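PDB 5GKD: AlyGC from Glaciecola chathamensis, which cleaves alginate as a lyase of polysaccharide lyase family 6, most likely by beta-elimination at its uronic acid linkages. Local coordinates for residues I215-S220 with T238-N243. Residues are numbered along the deposited sequence; the frame is centred on the assembly and turned at random.
Sequences IISNKS and TLRHGN. With PO4 (phosphate ion), chain H; CO3 (carbonate ion), chain J.
Thr238 N donates to Ile216 O at 2.9 Å, and Asn218 N returns a bond to Thr238 O, nearly straight at 170°; this alternation pairs Ser217 with Thr238 in parallel register between successive coils of the right-handed beta-helix. The ladder then turns irregular: Asn218 O accepts from His241 N at 3.0 Å, in its carbonyl plane, and more weakly from Arg240 N. The Asn218 amide is satisfied at both ends, OD1 by Asn223, ND2 weakly by Ser220 O and by a water that accepts from it and can donate to His241 O (2.7 Å).

On the face carrying Ser217, Lys219, extended beyond CG, passes its CG 3.8 Å from His241 CD2 and delivers NZ to phosphate O4 at 2.8 Å and to a glycerol. Arg240 lies beside it, pointing the same way, and bends at chi2 (67°), bringing NE to carbonate O3 at 3.0 Å or phosphate O3 at 3.1 Å; these ions, probably from the crystallisation liquor, overlap, so their joint presence is doubtful. His241 NE2 lies over the guanidinium face and Arg302 O holds NH2. With a leucine replacing Arg240, whichever anion occupies the site would probably lose its NE donor, and Arg302 O its guanidinium partner. Ser217 OG is hydrogen-bonded to Glu214 OE2 of the calcium site. Glu214, Arg264 and Tyr303 complete the carbonate pocket, whose arginines are consistent with binding alginate carboxylates.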
loop_
_atom_site.group_PDB
_atom_site.type_symbol
_atom_site.label_atom_id
_atom_site.label_comp_id
_atom_site.label_asym_id
_atom_site.label_seq_id
_atom_site.Cartn_x
_atom_site.Cartn_y
_atom_site.Cartn_z
ATOM N N ILE A 215 20.759 6.957 19.302
ATOM C CA ILE A 215 19.921 6.810 20.487
ATOM C C ILE A 215 19.528 8.183 21.009
ATOM O O ILE A 215 18.343 8.500 21.152
ATOM C CB ILE A 215 20.655 6.007 21.580
ATOM C CG1 ILE A 215 21.036 4.606 21.115
ATOM C CG2 ILE A 215 19.834 5.933 22.870
ATOM C CD1 ILE A 215 22.115 4.021 22.016
ATOM N N ILE A 216 20.528 8.994 21.339
ATOM C CA ILE A 216 20.377 10.405 21.669
ATOM C C ILE A 216 20.955 11.222 20.524
ATOM O O ILE A 216 22.065 10.947 20.062
ATOM C CB ILE A 216 21.094 10.762 22.984
ATOM C CG1 ILE A 216 20.506 9.968 24.153
ATOM C CG2 ILE A 216 21.039 12.254 23.205
ATOM C CD1 ILE A 216 21.162 10.247 25.489
ATOM N N SER A 217 20.217 12.223 20.076
ATOM C CA SER A 217 20.638 13.107 18.996
ATOM C C SER A 217 20.681 14.510 19.583
ATOM O O SER A 217 19.637 15.155 19.718
ATOM C CB SER A 217 19.678 13.015 17.811
ATOM O OG SER A 217 20.111 13.780 16.688
ATOM N N ASN A 218 21.866 14.972 19.991
ATOM C CA ASN A 218 21.976 16.321 20.526
ATOM C C ASN A 218 22.086 17.315 19.376
ATOM O O ASN A 218 22.949 17.170 18.508
ATOM C CB ASN A 218 23.172 16.455 21.464
ATOM C CG ASN A 218 23.121 17.728 22.261
ATOM O OD1 ASN A 218 22.350 17.840 23.215
ATOM N ND2 ASN A 218 23.914 18.714 21.858
ATOM N N LYS A 219 21.204 18.313 19.362
ATOM C CA LYS A 219 21.083 19.260 18.250
ATOM C C LYS A 219 20.864 20.670 18.780
ATOM O O LYS A 219 19.973 21.395 18.340
ATOM C CB LYS A 219 19.942 18.880 17.306
ATOM C CG LYS A 219 20.205 17.665 16.401
ATOM C CD LYS A 219 19.040 17.467 15.417
ATOM C CE LYS A 219 19.302 16.354 14.412
ATOM N NZ LYS A 219 18.090 16.006 13.620
ATOM N N SER A 220 21.650 21.058 19.771
ATOM C CA SER A 220 21.570 22.393 20.349
ATOM C C SER A 220 22.803 22.579 21.223
ATOM O O SER A 220 23.637 21.673 21.352
ATOM C CB SER A 220 20.283 22.588 21.140
ATOM O OG SER A 220 20.064 21.502 22.016
ATOM N N THR A 238 24.949 10.683 19.959
ATOM C CA THR A 238 25.542 11.503 18.916
ATOM C C THR A 238 25.403 12.979 19.271
ATOM O O THR A 238 24.303 13.461 19.563
ATOM C CB THR A 238 24.910 11.225 17.556
ATOM O OG1 THR A 238 25.334 9.937 17.077
ATOM C CG2 THR A 238 25.332 12.300 16.551
ATOM N N LEU A 239 26.534 13.673 19.275
ATOM C CA LEU A 239 26.606 15.130 19.328
ATOM C C LEU A 239 26.449 15.626 17.891
ATOM O O LEU A 239 27.416 15.913 17.186
ATOM C CB LEU A 239 27.924 15.565 19.957
ATOM C CG LEU A 239 27.995 15.915 21.447
ATOM C CD1 LEU A 239 26.852 15.352 22.267
ATOM C CD2 LEU A 239 29.352 15.578 22.076
ATOM N N ARG A 240 25.185 15.720 17.457
ATOM C CA ARG A 240 24.838 15.824 16.040
ATOM C C ARG A 240 25.019 17.234 15.488
ATOM O O ARG A 240 25.669 17.422 14.453
ATOM C CB ARG A 240 23.390 15.372 15.835
ATOM C CG ARG A 240 22.957 15.389 14.396
ATOM C CD ARG A 240 23.710 14.338 13.579
ATOM N NE ARG A 240 23.454 14.499 12.154
ATOM C CZ ARG A 240 24.098 15.359 11.369
ATOM N NH1 ARG A 240 25.059 16.126 11.865
ATOM N NH2 ARG A 240 23.773 15.448 10.083
ATOM N N HIS A 241 24.384 18.225 16.127
ATOM C CA HIS A 241 24.518 19.626 15.774
ATOM C C HIS A 241 24.653 20.424 17.059
ATOM O O HIS A 241 24.183 20.000 18.114
ATOM C CB HIS A 241 23.305 20.200 14.992
ATOM C CG HIS A 241 23.002 19.517 13.694
ATOM N ND1 HIS A 241 23.937 19.347 12.693
ATOM C CD2 HIS A 241 21.845 18.998 13.221
ATOM C CE1 HIS A 241 23.371 18.741 11.666
ATOM N NE2 HIS A 241 22.103 18.513 11.963
ATOM N N GLY A 242 25.257 21.598 16.966
ATOM C CA GLY A 242 25.324 22.398 18.182
ATOM C C GLY A 242 26.559 22.106 19.010
ATOM O O GLY A 242 27.090 20.999 19.022
ATOM N N ASN A 243 26.984 23.117 19.769
ATOM C CA ASN A 243 28.336 23.219 20.302
ATOM C C ASN A 243 28.333 23.354 21.814
ATOM O O ASN A 243 27.352 23.775 22.422
ATOM C CB ASN A 243 29.052 24.434 19.710
ATOM C CG ASN A 243 28.993 24.460 18.211
ATOM O OD1 ASN A 243 29.438 23.527 17.552
ATOM N ND2 ASN A 243 28.426 25.521 17.659
HETATM P P PO4 H . 19.905 13.380 11.761
HETATM O O1 PO4 H . 20.397 13.562 13.171
HETATM O O2 PO4 H . 18.836 12.361 11.812
HETATM O O3 PO4 H . 21.079 12.932 10.850
HETATM O O4 PO4 H . 19.225 14.674 11.380
HETATM C C CO3 J . 23.223 11.572 10.988
HETATM O O1 CO3 J . 23.261 11.025 12.170
HETATM O O2 CO3 J . 24.320 11.386 10.317
HETATM O O3 CO3 J . 22.144 12.274 10.562
HETATM O O HOH W 1 25.827 18.316 19.415
#